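Local coordinates for protein predicted sugar phosphatases of the HAD superfamily (Cytophaga hutchinsonii, PDB 2HX1) that is probably a magnesium-dependent phosphatase of the HAD superfamily that removes phosphate from sugar phosphates, at residues Q3-K8 against P273-E278; Y50-D55 against F202-S207; Q62-Y67 against D78-S83. All blocks are in the same frame, centred on the assembly; numbering follows the deposited sequence. Where two conformers were deposited one is given.

Interaction 1 (Q3-K8 against P273-E278); sequences QIESFK and PTHICE
Glu5 and Ile4 meet His275 to Cys277 in a mixed contact, polar at Glu5 and apolar at Ile4 and Phe7, between the N-terminal tail and an outermost strand of the six-stranded parallel sheet. The tail crosses this strand, with the end-to-end directions 74° apart. One direct backbone bond joins them, from Glu5 N to Ile276 O, at 3.0 Å and nearly straight. The Glu5 side chain then reaches back along the strand. Glu5 OE2 accepts a hydrogen bond from His275 ND1 at 2.9 Å. The carboxylate and imidazole planes stand 75° apart, and the nitrogen approaches from above the carboxylate plane. Two waters add to the link. One donates to Gln3 O and Glu5 OE2 and accepts from Ile276 N at 2.8 Å. The other joins Glu5 O to Glu278 N.

Apolar side chains fill in the rest. Ile4 CG1 lies beside its backbone N (chi1 -53°), and Ile4 CD1 bends from there to touch Ile276 CG2 at 3.5 Å. Cys277 SG comes to the edge of the Phe7 ring, 4.2 Å from Phe7 CD1. The other ring nitrogen of His275, NE2, is bonded to Tyr14 OH. Leu10 of helix 7-10 packs on Glu5, His275 and Cys277. Strand 248-252 bonds to the backbone of 275-277, while Phe7 reaches in to Leu229 and Val231 of strand 228-232.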
ATOM      1  N   GLN A   3     -22.909 -21.947  -9.304  1.00 33.32           N
ATOM      2  CA  GLN A   3     -24.110 -22.640  -8.922  1.00 34.92           C
ATOM      3  C   GLN A   3     -24.840 -21.717  -7.956  1.00 33.23           C
ATOM      4  O   GLN A   3     -24.326 -21.446  -6.865  1.00 34.13           O
ATOM      5  CB  GLN A   3     -23.795 -24.002  -8.277  1.00 34.29           C
ATOM      6  CG  GLN A   3     -25.014 -24.567  -7.525  1.00 43.77           C
ATOM      7  CD  GLN A   3     -24.907 -26.028  -7.052  1.00 44.93           C
ATOM      8  OE1 GLN A   3     -23.859 -26.477  -6.575  1.00 54.57           O
ATOM      9  NE2 GLN A   3     -26.030 -26.752  -7.141  1.00 50.73           N
ATOM     10  N   ILE A   4     -26.010 -21.213  -8.367  1.00 30.12           N
ATOM     11  CA  ILE A   4     -26.838 -20.380  -7.502  1.00 30.80           C
ATOM     12  C   ILE A   4     -27.876 -21.276  -6.860  1.00 32.44           C
ATOM     13  O   ILE A   4     -28.528 -22.071  -7.548  1.00 36.56           O
ATOM     14  CB  ILE A   4     -27.488 -19.192  -8.254  1.00 30.96           C
ATOM     15  CG1 ILE A   4     -26.439 -18.374  -9.017  1.00 31.64           C
ATOM     16  CG2 ILE A   4     -28.115 -18.256  -7.289  1.00 28.40           C
ATOM     17  CD1 ILE A   4     -25.501 -17.624  -8.146  1.00 31.59           C
ATOM     18  N   GLU A   5     -27.992 -21.175  -5.541  1.00 29.63           N
ATOM     19  CA  GLU A   5     -28.863 -22.013  -4.738  1.00 29.97           C
ATOM     20  C   GLU A   5     -29.892 -21.134  -4.054  1.00 29.16           C
ATOM     21  O   GLU A   5     -29.591 -19.966  -3.745  1.00 29.53           O
ATOM     22  CB  GLU A   5     -28.024 -22.760  -3.695  1.00 27.19           C
ATOM     23  CG  GLU A   5     -27.125 -23.829  -4.302  1.00 30.76           C
ATOM     24  CD  GLU A   5     -26.176 -24.490  -3.304  1.00 37.32           C
ATOM     25  OE1 GLU A   5     -26.628 -25.405  -2.575  1.00 48.19           O
ATOM     26  OE2 GLU A   5     -24.972 -24.124  -3.252  1.00 46.24           O
ATOM     27  N   SER A   6     -31.101 -21.660  -3.812  1.00 28.28           N
ATOM     28  CA  SER A   6     -32.098 -20.883  -3.071  1.00 27.79           C
ATOM     29  C   SER A   6     -31.729 -20.872  -1.610  1.00 26.63           C
ATOM     30  O   SER A   6     -31.315 -21.878  -1.062  1.00 25.81           O
ATOM     31  CB  SER A   6     -33.525 -21.408  -3.225  1.00 26.57           C
ATOM     32  OG  SER A   6     -33.774 -22.436  -2.324  1.00 26.43           O
ATOM     33  N   PHE A   7     -31.866 -19.712  -0.986  1.00 26.86           N
ATOM     34  CA  PHE A   7     -31.534 -19.589   0.413  1.00 24.80           C
ATOM     35  C   PHE A   7     -32.373 -20.568   1.239  1.00 25.91           C
ATOM     36  O   PHE A   7     -31.835 -21.313   2.065  1.00 24.50           O
ATOM     37  CB  PHE A   7     -31.702 -18.140   0.855  1.00 25.04           C
ATOM     38  CG  PHE A   7     -31.265 -17.900   2.241  1.00 23.30           C
ATOM     39  CD1 PHE A   7     -29.946 -18.090   2.599  1.00 25.50           C
ATOM     40  CD2 PHE A   7     -32.175 -17.513   3.203  1.00 29.84           C
ATOM     41  CE1 PHE A   7     -29.524 -17.878   3.907  1.00 26.91           C
ATOM     42  CE2 PHE A   7     -31.770 -17.295   4.505  1.00 27.71           C
ATOM     43  CZ  PHE A   7     -30.426 -17.486   4.852  1.00 27.47           C
ATOM     44  N   LYS A   8     -33.681 -20.631   0.969  1.00 28.42           N
ATOM     45  CA  LYS A   8     -34.555 -21.598   1.641  1.00 29.28           C
ATOM     46  C   LYS A   8     -33.960 -23.008   1.638  1.00 27.89           C
ATOM     47  O   LYS A   8     -33.940 -23.702   2.674  1.00 29.67           O
ATOM     48  CB  LYS A   8     -35.937 -21.625   0.976  1.00 31.54           C
ATOM     49  CG  LYS A   8     -36.990 -22.424   1.755  1.00 28.97           C
ATOM     50  CD  LYS A   8     -38.406 -22.201   1.218  1.00 32.13           C
ATOM     51  CE  LYS A   8     -39.425 -23.176   1.844  1.00 38.25           C
ATOM     52  NZ  LYS A   8     -40.634 -23.392   0.960  1.00 35.61           N
ATOM     53  N   PRO A 273     -16.992 -18.822  -1.125  1.00 21.76           N
ATOM     54  CA  PRO A 273     -18.114 -19.121  -0.238  1.00 22.45           C
ATOM     55  C   PRO A 273     -18.594 -20.571  -0.385  1.00 22.64           C
ATOM     56  O   PRO A 273     -18.503 -21.141  -1.478  1.00 20.14           O
ATOM     57  CB  PRO A 273     -19.196 -18.130  -0.694  1.00 23.75           C
ATOM     58  CG  PRO A 273     -18.813 -17.690  -2.039  1.00 25.48           C
ATOM     59  CD  PRO A 273     -17.425 -18.156  -2.357  1.00 22.93           C
ATOM     60  N   THR A 274     -19.098 -21.153   0.705  1.00 21.99           N
ATOM     61  CA  THR A 274     -19.719 -22.481   0.650  1.00 22.18           C
ATOM     62  C   THR A 274     -20.844 -22.453  -0.397  1.00 23.52           C
ATOM     63  O   THR A 274     -20.943 -23.355  -1.228  1.00 24.25           O
ATOM     64  CB  THR A 274     -20.264 -22.960   2.020  1.00 23.45           C
ATOM     65  OG1 THR A 274     -19.386 -22.540   3.094  1.00 17.64           O
ATOM     66  CG2 THR A 274     -20.448 -24.511   2.034  1.00 21.44           C
ATOM     67  N   HIS A 275     -21.652 -21.384  -0.387  1.00 22.74           N
ATOM     68  CA  HIS A 275     -22.810 -21.284  -1.258  1.00 21.61           C
ATOM     69  C   HIS A 275     -22.968 -19.860  -1.786  1.00 23.11           C
ATOM     70  O   HIS A 275     -22.484 -18.906  -1.170  1.00 17.72           O
ATOM     71  CB  HIS A 275     -24.083 -21.612  -0.489  1.00 23.17           C
ATOM     72  CG  HIS A 275     -24.079 -22.942   0.175  1.00 20.61           C
ATOM     73  ND1 HIS A 275     -24.096 -24.125  -0.528  1.00 28.20           N
ATOM     74  CD2 HIS A 275     -24.064 -23.278   1.489  1.00 26.30           C
ATOM     75  CE1 HIS A 275     -24.079 -25.137   0.331  1.00 25.67           C
ATOM     76  NE2 HIS A 275     -24.060 -24.646   1.560  1.00 20.53           N
ATOM     77  N   ILE A 276     -23.643 -19.736  -2.927  1.00 24.02           N
ATOM     78  CA  ILE A 276     -23.982 -18.443  -3.492  1.00 23.38           C
ATOM     79  C   ILE A 276     -25.481 -18.433  -3.669  1.00 24.48           C
ATOM     80  O   ILE A 276     -26.040 -19.429  -4.124  1.00 23.08           O
ATOM     81  CB  ILE A 276     -23.245 -18.138  -4.814  1.00 25.19           C
ATOM     82  CG1 ILE A 276     -21.732 -18.269  -4.595  1.00 26.99           C
ATOM     83  CG2 ILE A 276     -23.627 -16.698  -5.313  1.00 22.03           C
ATOM     84  CD1 ILE A 276     -20.867 -18.200  -5.847  1.00 19.54           C
ATOM     85  N   CYS A 277     -26.121 -17.352  -3.213  1.00 24.49           N
ATOM     86  CA  CYS A 277     -27.576 -17.193  -3.304  1.00 24.12           C
ATOM     87  C   CYS A 277     -27.874 -15.810  -3.844  1.00 25.58           C
ATOM     88  O   CYS A 277     -27.110 -14.876  -3.628  1.00 25.11           O
ATOM     89  CB  CYS A 277     -28.237 -17.299  -1.928  1.00 25.47           C
ATOM     90  SG  CYS A 277     -27.881 -18.768  -0.962  1.00 26.90           S
ATOM     91  N   GLU A 278     -28.996 -15.676  -4.534  1.00 26.06           N
ATOM     92  CA  GLU A 278     -29.458 -14.399  -5.027  1.00 28.08           C
ATOM     93  C   GLU A 278     -29.728 -13.421  -3.862  1.00 26.78           C
ATOM     94  O   GLU A 278     -29.309 -12.281  -3.906  1.00 28.10           O
ATOM     95  CB  GLU A 278     -30.700 -14.622  -5.912  1.00 28.81           C
ATOM     96  CG  GLU A 278     -31.633 -13.416  -6.025  1.00 36.59           C
ATOM     97  CD  GLU A 278     -32.922 -13.739  -6.766  1.00 34.61           C
ATOM     98  OE1 GLU A 278     -33.574 -14.783  -6.460  1.00 40.51           O
ATOM     99  OE2 GLU A 278     -33.262 -12.937  -7.665  1.00 44.87           O
TER
HETATM  100  O   HOH W   1     -23.799 -22.135  -4.433  1.00 29.01           O
HETATM  101  O   HOH W   2     -30.787 -17.895  -4.510  1.00 32.75           O

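Interaction 2 (Y50-D55 against F202-S207); sequences YIVTND and FGKPDS
The Asn54 side-chain amide meets the backbone of Lys204 at its edge. Asn54 OD1 accepts from Lys204 N at 2.9 Å, in the carbonyl plane and on a lone pair. Asn54 ND2 gives to Lys204 O at 3.0 Å, close to its own amide plane. This pair of bonds grips both polar ends of the amide and fixes which way round it lies. The Lys204 side chain passes over one face, with Lys204 CE 4.0 Å from Asn54 CG. Gly203 CA lies toward the other face, 3.3 Å from Asn54 OD1. A side chain on Gly203 would run into that oxygen, and the backbone angles of Gly203 by themselves call for glycine.

Asn168 completes the network. Its O accepts from Asn54 ND2, and its ND2 gives to Lys204 O. An alanine in place of Asn54 is likely to leave Lys204 N without its acceptor, Lys204 O with one of its two amide donors, and the 202-207 loop freer to shift.

The Lys204 chain bends at chi3 (-74°), which turns its amine back to the end of strand 48-53. Lys204 NZ gives a hydrogen bond to Val52 O at 2.8 Å, tilted 31° from the carbonyl plane. Lys204 CD meanwhile lies 4.1 Å from Val52 CG1. A water links NZ to Asn54 N. Met209 of helix 208-218 packs on Val52, Asn54 and Lys204.

NZ also makes salt bridges to Asp238 and to Asp20, a ligand of the magnesium ion. This is consistent with the lysine of the HAD active site, which probably balances the negative charge gathered around the metal and the substrate phosphate. By holding the backbone of Lys204, Asn54 is likely to set where the lysine chain starts.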
ATOM      1  N   TYR A  50     -28.663 -15.002  14.637  1.00 21.48           N
ATOM      2  CA  TYR A  50     -28.143 -13.745  15.167  1.00 22.14           C
ATOM      3  C   TYR A  50     -27.867 -12.839  14.003  1.00 22.44           C
ATOM      4  O   TYR A  50     -27.653 -13.310  12.871  1.00 23.57           O
ATOM      5  CB  TYR A  50     -26.837 -13.911  15.922  1.00 21.18           C
ATOM      6  CG  TYR A  50     -26.952 -14.658  17.210  1.00 23.81           C
ATOM      7  CD1 TYR A  50     -27.328 -14.010  18.387  1.00 24.85           C
ATOM      8  CD2 TYR A  50     -26.670 -16.021  17.265  1.00 22.64           C
ATOM      9  CE1 TYR A  50     -27.429 -14.722  19.595  1.00 26.68           C
ATOM     10  CE2 TYR A  50     -26.776 -16.719  18.430  1.00 25.43           C
ATOM     11  CZ  TYR A  50     -27.154 -16.076  19.593  1.00 27.13           C
ATOM     12  OH  TYR A  50     -27.225 -16.807  20.743  1.00 27.04           O
ATOM     13  N   ILE A  51     -27.841 -11.543  14.294  1.00 21.58           N
ATOM     14  CA  ILE A  51     -27.307 -10.549  13.385  1.00 20.94           C
ATOM     15  C   ILE A  51     -25.917 -10.209  13.905  1.00 21.44           C
ATOM     16  O   ILE A  51     -25.770  -9.909  15.084  1.00 20.32           O
ATOM     17  CB  ILE A  51     -28.227  -9.289  13.331  1.00 22.91           C
ATOM     18  CG1 ILE A  51     -29.566  -9.664  12.668  1.00 28.27           C
ATOM     19  CG2 ILE A  51     -27.518  -8.154  12.631  1.00 20.55           C
ATOM     20  CD1 ILE A  51     -30.637  -8.648  12.755  1.00 30.14           C
ATOM     21  N   VAL A  52     -24.909 -10.298  13.037  1.00 21.77           N
ATOM     22  CA  VAL A  52     -23.516 -10.070  13.394  1.00 19.78           C
ATOM     23  C   VAL A  52     -23.084  -8.926  12.460  1.00 21.80           C
ATOM     24  O   VAL A  52     -23.008  -9.096  11.238  1.00 21.60           O
ATOM     25  CB  VAL A  52     -22.664 -11.318  13.169  1.00 18.36           C
ATOM     26  CG1 VAL A  52     -21.228 -11.038  13.489  1.00 19.28           C
ATOM     27  CG2 VAL A  52     -23.222 -12.467  13.999  1.00 17.82           C
ATOM     28  N   THR A  53     -22.844  -7.764  13.056  1.00 19.21           N
ATOM     29  CA  THR A  53     -22.698  -6.541  12.331  1.00 18.85           C
ATOM     30  C   THR A  53     -21.500  -5.755  12.854  1.00 19.19           C
ATOM     31  O   THR A  53     -21.229  -5.754  14.077  1.00 19.46           O
ATOM     32  CB  THR A  53     -23.970  -5.699  12.484  1.00 19.15           C
ATOM     33  OG1 THR A  53     -23.838  -4.468  11.750  1.00 21.03           O
ATOM     34  CG2 THR A  53     -24.256  -5.388  13.951  1.00 21.35           C
ATOM     35  N   ASN A  54     -20.789  -5.122  11.925  1.00 20.98           N
ATOM     36  CA  ASN A  54     -19.710  -4.181  12.234  1.00 24.26           C
ATOM     37  C   ASN A  54     -20.208  -2.743  12.480  1.00 25.97           C
ATOM     38  O   ASN A  54     -19.426  -1.810  12.517  1.00 30.44           O
ATOM     39  CB  ASN A  54     -18.663  -4.181  11.104  1.00 23.71           C
ATOM     40  CG  ASN A  54     -17.784  -5.409  11.125  1.00 27.29           C
ATOM     41  OD1 ASN A  54     -17.948  -6.287  11.987  1.00 18.88           O
ATOM     42  ND2 ASN A  54     -16.839  -5.493  10.168  1.00 20.07           N
ATOM     43  N   ASP A  55     -21.511  -2.558  12.623  1.00 29.58           N
ATOM     44  CA  ASP A  55     -22.083  -1.259  12.969  1.00 31.09           C
ATOM     45  C   ASP A  55     -21.963  -1.002  14.481  1.00 33.92           C
ATOM     46  O   ASP A  55     -22.712  -1.589  15.233  1.00 37.43           O
ATOM     47  CB  ASP A  55     -23.540  -1.241  12.512  1.00 31.10           C
ATOM     48  CG  ASP A  55     -24.204   0.110  12.685  1.00 31.77           C
ATOM     49  OD1 ASP A  55     -23.675   0.995  13.399  1.00 29.36           O
ATOM     50  OD2 ASP A  55     -25.279   0.269  12.079  1.00 30.47           O
ATOM     51  N   PHE A 202     -12.083  -3.541  15.038  1.00 22.56           N
ATOM     52  CA  PHE A 202     -12.878  -4.616  15.643  1.00 22.90           C
ATOM     53  C   PHE A 202     -13.966  -5.028  14.695  1.00 23.83           C
ATOM     54  O   PHE A 202     -14.540  -4.187  13.974  1.00 22.10           O
ATOM     55  CB  PHE A 202     -13.514  -4.160  16.957  1.00 24.01           C
ATOM     56  CG  PHE A 202     -12.509  -3.947  18.094  1.00 24.59           C
ATOM     57  CD1 PHE A 202     -11.617  -4.949  18.450  1.00 28.80           C
ATOM     58  CD2 PHE A 202     -12.497  -2.769  18.810  1.00 17.02           C
ATOM     59  CE1 PHE A 202     -10.719  -4.778  19.509  1.00 22.61           C
ATOM     60  CE2 PHE A 202     -11.605  -2.589  19.870  1.00 22.47           C
ATOM     61  CZ  PHE A 202     -10.720  -3.595  20.208  1.00 25.38           C
ATOM     62  N   GLY A 203     -14.236  -6.325  14.693  1.00 20.76           N
ATOM     63  CA  GLY A 203     -15.335  -6.883  13.930  1.00 19.93           C
ATOM     64  C   GLY A 203     -14.821  -7.772  12.842  1.00 20.12           C
ATOM     65  O   GLY A 203     -13.609  -7.988  12.710  1.00 17.08           O
ATOM     66  N   LYS A 204     -15.765  -8.246  12.025  1.00 19.82           N
ATOM     67  CA  LYS A 204     -15.465  -9.137  10.912  1.00 19.44           C
ATOM     68  C   LYS A 204     -14.398  -8.477  10.048  1.00 18.69           C
ATOM     69  O   LYS A 204     -14.478  -7.279   9.810  1.00 19.95           O
ATOM     70  CB  LYS A 204     -16.731  -9.407  10.075  1.00 17.14           C
ATOM     71  CG  LYS A 204     -17.970  -9.900  10.888  1.00 19.56           C
ATOM     72  CD  LYS A 204     -19.227  -9.925  10.031  1.00 20.74           C
ATOM     73  CE  LYS A 204     -19.787  -8.530   9.757  1.00 25.06           C
ATOM     74  NZ  LYS A 204     -21.131  -8.592   9.164  1.00 23.78           N
ATOM     75  N   PRO A 205     -13.433  -9.259   9.537  1.00 18.09           N
ATOM     76  CA  PRO A 205     -13.272 -10.718   9.539  1.00 20.20           C
ATOM     77  C   PRO A 205     -12.613 -11.363  10.782  1.00 22.46           C
ATOM     78  O   PRO A 205     -12.261 -12.560  10.743  1.00 22.98           O
ATOM     79  CB  PRO A 205     -12.359 -10.938   8.345  1.00 22.72           C
ATOM     80  CG  PRO A 205     -11.463  -9.746   8.362  1.00 21.67           C
ATOM     81  CD  PRO A 205     -12.357  -8.597   8.783  1.00 19.54           C
ATOM     82  N   ASP A 206     -12.450 -10.600  11.867  1.00 23.20           N
ATOM     83  CA  ASP A 206     -12.023 -11.174  13.156  1.00 25.05           C
ATOM     84  C   ASP A 206     -13.134 -12.123  13.597  1.00 24.50           C
ATOM     85  O   ASP A 206     -14.216 -12.120  13.009  1.00 23.03           O
ATOM     86  CB  ASP A 206     -11.854 -10.108  14.248  1.00 26.97           C
ATOM     87  CG  ASP A 206     -10.660  -9.149  14.007  1.00 33.24           C
ATOM     88  OD1 ASP A 206      -9.809  -9.386  13.089  1.00 42.12           O
ATOM     89  OD2 ASP A 206     -10.581  -8.163  14.794  1.00 35.51           O
ATOM     90  N   SER A 207     -12.859 -12.903  14.645  1.00 23.05           N
ATOM     91  CA  SER A 207     -13.709 -14.018  15.047  1.00 22.92           C
ATOM     92  C   SER A 207     -14.295 -13.904  16.456  1.00 23.39           C
ATOM     93  O   SER A 207     -14.976 -14.849  16.906  1.00 20.52           O
ATOM     94  CB  SER A 207     -12.918 -15.307  14.950  1.00 24.32           C
ATOM     95  OG  SER A 207     -11.926 -15.358  15.956  1.00 28.95           O
TER
HETATM   96  O   HOH W   3     -21.210  -5.418   9.097  1.00 20.56           O

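Interaction 3 (Q62-Y67 against D78-S83); sequences QLADSY and DKIISS
Leu63 and Ala64 pack on Ile80 inside a beta-alpha-beta unit of the parallel sheet, in which helix 60-69 connects strand 48-53 to strand 80-82. The short axes of helix 62-67 and strand 80-82 approach to 9.8 Å, with their directions 131° apart. No hydrogen bond crosses between the two segments. The contact is buried and rests on apolar packing.

The tight part is centred on Ile80. With CG1 anti to the carbonyl carbon (chi1 -53°) and the chain extended beyond it, CD1 is carried to the helix. There Ile80 CD1 comes within 3.5 Å of Ala64 N and 3.9 Å of Ala64 CB. The small alanine lets the methyl come this near to the helix backbone. The other branch, Ile80 CG2, meets Leu63 CD1 at 3.7 Å. Leu63 thus crosses the isoleucine at a slant, while Ala64 receives its end.

Packing is looser toward Tyr67. Its ring comes to Ile80 CD1 obliquely, with Tyr67 CE2 4.1 Å away. This ring also makes a cation-pi contact with Lys26 and touches Ile51 of the neighbouring strand. The helix side bearing Gln62 and Asp65 is turned from the strand, and these two residues are partly exposed.

At the far end of the strand, Ser82 is the N-cap of the next helix. Its OG bonds to Asp55 O and caps Gly84 N. Leu63 CD1 touches Ser82 CB at 4.0 Å.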
ATOM      1  N   GLN A  62     -30.691  -0.027  20.458  1.00 28.79           N
ATOM      2  CA  GLN A  62     -31.028   0.970  19.423  1.00 30.27           C
ATOM      3  C   GLN A  62     -30.995   0.383  18.034  1.00 27.10           C
ATOM      4  O   GLN A  62     -31.822   0.728  17.213  1.00 25.48           O
ATOM      5  CB  GLN A  62     -30.084   2.184  19.490  1.00 30.08           C
ATOM      6  CG  GLN A  62     -30.356   3.117  20.683  1.00 31.80           C
ATOM      7  CD  GLN A  62     -29.293   4.250  20.843  1.00 39.94           C
ATOM      8  OE1 GLN A  62     -28.055   3.996  20.893  1.00 46.68           O
ATOM      9  NE2 GLN A  62     -29.778   5.500  20.925  1.00 41.80           N
ATOM     10  N   LEU A  63     -30.055  -0.517  17.765  1.00 27.01           N
ATOM     11  CA  LEU A  63     -30.036  -1.250  16.504  1.00 25.64           C
ATOM     12  C   LEU A  63     -31.317  -2.070  16.333  1.00 25.55           C
ATOM     13  O   LEU A  63     -31.893  -2.093  15.240  1.00 25.99           O
ATOM     14  CB  LEU A  63     -28.796  -2.159  16.442  1.00 27.99           C
ATOM     15  CG  LEU A  63     -27.405  -1.527  16.381  1.00 27.25           C
ATOM     16  CD1 LEU A  63     -26.339  -2.642  16.495  1.00 27.46           C
ATOM     17  CD2 LEU A  63     -27.275  -0.774  15.081  1.00 18.63           C
ATOM     18  N   ALA A  64     -31.771  -2.717  17.410  1.00 25.82           N
ATOM     19  CA  ALA A  64     -33.040  -3.474  17.390  1.00 27.37           C
ATOM     20  C   ALA A  64     -34.245  -2.554  17.210  1.00 28.31           C
ATOM     21  O   ALA A  64     -35.168  -2.893  16.476  1.00 27.24           O
ATOM     22  CB  ALA A  64     -33.216  -4.344  18.656  1.00 24.33           C
ATOM     23  N   ASP A  65     -34.222  -1.392  17.869  1.00 30.21           N
ATOM     24  CA  ASP A  65     -35.295  -0.394  17.736  0.70 30.38           C
ATOM     25  C   ASP A  65     -35.459   0.055  16.298  1.00 30.29           C
ATOM     26  O   ASP A  65     -36.567   0.271  15.839  1.00 32.09           O
ATOM     27  CB  ASP A  65     -35.008   0.828  18.621  0.70 32.00           C
ATOM     28  CG  ASP A  65     -36.100   1.913  18.519  0.70 35.86           C
ATOM     29  OD1 ASP A  65     -37.266   1.637  18.871  0.70 25.27           O
ATOM     30  OD2 ASP A  65     -35.779   3.043  18.081  0.70 39.31           O
ATOM     31  N   SER A  66     -34.350   0.182  15.573  1.00 28.76           N
ATOM     32  CA  SER A  66     -34.415   0.515  14.149  1.00 28.78           C
ATOM     33  C   SER A  66     -35.163  -0.497  13.330  1.00 27.15           C
ATOM     34  O   SER A  66     -35.871  -0.108  12.425  1.00 26.72           O
ATOM     35  CB  SER A  66     -33.031   0.655  13.515  1.00 29.72           C
ATOM     36  OG  SER A  66     -32.243   1.586  14.218  1.00 44.56           O
ATOM     37  N   TYR A  67     -34.981  -1.792  13.623  1.00 28.11           N
ATOM     38  CA  TYR A  67     -35.749  -2.857  12.950  1.00 29.32           C
ATOM     39  C   TYR A  67     -37.210  -2.807  13.352  1.00 30.71           C
ATOM     40  O   TYR A  67     -38.070  -2.994  12.512  1.00 32.34           O
ATOM     41  CB  TYR A  67     -35.173  -4.264  13.224  1.00 29.08           C
ATOM     42  CG  TYR A  67     -33.834  -4.519  12.546  1.00 29.45           C
ATOM     43  CD1 TYR A  67     -33.746  -4.727  11.189  1.00 27.85           C
ATOM     44  CD2 TYR A  67     -32.666  -4.502  13.272  1.00 29.85           C
ATOM     45  CE1 TYR A  67     -32.512  -4.950  10.569  1.00 29.59           C
ATOM     46  CE2 TYR A  67     -31.443  -4.704  12.672  1.00 28.94           C
ATOM     47  CZ  TYR A  67     -31.369  -4.935  11.332  1.00 29.21           C
ATOM     48  OH  TYR A  67     -30.131  -5.135  10.784  1.00 30.99           O
ATOM     49  N   ASP A  78     -31.079  -8.974  22.036  1.00 27.51           N
ATOM     50  CA  ASP A  78     -30.267 -10.172  22.353  1.00 29.90           C
ATOM     51  C   ASP A  78     -29.788 -10.920  21.095  1.00 28.29           C
ATOM     52  O   ASP A  78     -28.856 -11.731  21.158  1.00 31.41           O
ATOM     53  CB  ASP A  78     -31.017 -11.131  23.309  1.00 29.76           C
ATOM     54  CG  ASP A  78     -32.220 -11.787  22.664  1.00 37.54           C
ATOM     55  OD1 ASP A  78     -33.039 -11.058  22.089  1.00 44.83           O
ATOM     56  OD2 ASP A  78     -32.350 -13.032  22.717  1.00 55.27           O
ATOM     57  N   LYS A  79     -30.407 -10.650  19.960  1.00 26.57           N
ATOM     58  CA  LYS A  79     -30.038 -11.329  18.720  1.00 29.01           C
ATOM     59  C   LYS A  79     -29.012 -10.534  17.919  1.00 27.17           C
ATOM     60  O   LYS A  79     -28.533 -11.019  16.897  1.00 26.54           O
ATOM     61  CB  LYS A  79     -31.270 -11.555  17.855  1.00 31.32           C
ATOM     62  CG  LYS A  79     -32.453 -12.193  18.580  1.00 40.32           C
ATOM     63  CD  LYS A  79     -32.724 -13.640  18.213  1.00 45.41           C
ATOM     64  CE  LYS A  79     -34.145 -14.066  18.691  1.00 48.91           C
ATOM     65  NZ  LYS A  79     -35.284 -13.112  18.332  1.00 50.40           N
ATOM     66  N   ILE A  80     -28.704  -9.313  18.373  1.00 26.91           N
ATOM     67  CA  ILE A  80     -27.773  -8.435  17.681  1.00 25.90           C
ATOM     68  C   ILE A  80     -26.397  -8.424  18.354  1.00 25.07           C
ATOM     69  O   ILE A  80     -26.214  -7.911  19.466  1.00 23.16           O
ATOM     70  CB  ILE A  80     -28.333  -7.016  17.554  1.00 26.42           C
ATOM     71  CG1 ILE A  80     -29.733  -7.067  16.907  1.00 29.74           C
ATOM     72  CG2 ILE A  80     -27.401  -6.147  16.715  1.00 27.12           C
ATOM     73  CD1 ILE A  80     -30.309  -5.758  16.511  1.00 26.42           C
ATOM     74  N   ILE A  81     -25.433  -8.994  17.657  1.00 24.21           N
ATOM     75  CA  ILE A  81     -24.054  -8.997  18.106  0.70 25.37           C
ATOM     76  C   ILE A  81     -23.293  -7.995  17.251  1.00 25.37           C
ATOM     77  O   ILE A  81     -23.178  -8.156  16.050  1.00 24.17           O
ATOM     78  CB  ILE A  81     -23.406 -10.388  17.949  0.70 25.28           C
ATOM     79  CG1 ILE A  81     -24.275 -11.486  18.595  0.70 25.98           C
ATOM     80  CG2 ILE A  81     -22.009 -10.354  18.543  0.70 18.24           C
ATOM     81  CD1 ILE A  81     -23.933 -12.922  18.101  0.70 28.40           C
ATOM     82  N   SER A  82     -22.767  -6.960  17.881  1.00 25.15           N
ATOM     83  CA  SER A  82     -22.219  -5.829  17.181  1.00 26.08           C
ATOM     84  C   SER A  82     -20.788  -5.583  17.610  1.00 24.72           C
ATOM     85  O   SER A  82     -20.445  -5.821  18.771  1.00 24.37           O
ATOM     86  CB  SER A  82     -23.092  -4.632  17.591  1.00 25.27           C
ATOM     87  OG  SER A  82     -22.448  -3.400  17.409  1.00 32.56           O
ATOM     88  N   SER A  83     -19.978  -5.024  16.724  1.00 23.66           N
ATOM     89  CA  SER A  83     -18.572  -4.790  17.058  1.00 25.11           C
ATOM     90  C   SER A  83     -18.442  -3.701  18.124  1.00 25.43           C
ATOM     91  O   SER A  83     -17.444  -3.653  18.841  1.00 26.30           O
ATOM     92  CB  SER A  83     -17.737  -4.474  15.824  1.00 26.10           C
ATOM     93  OG  SER A  83     -18.112  -3.245  15.273  1.00 25.77           O
TER

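Overall arrangement
The N-terminal tail comes first, and its partner strand lies almost at the C terminus, so interaction 1 closes nearly the whole chain into one loop. Interaction 2 nests inside it, joining the end of strand 48-53 to the loop after strand 199-202. Interaction 3 is local and nests inside interaction 2. No loops cross. Interactions 1 and 3 reach the two outermost strands of the six-stranded sheet, with centres about 26 Å apart. Interaction 2 links that sheet, beside the metal site, to the chain returning from the five-stranded sheet, probably the cap. Interactions 2 and 3 touch, since their strands are neighbours and the backbone of Ile51 bonds to Lys79 and Ile81.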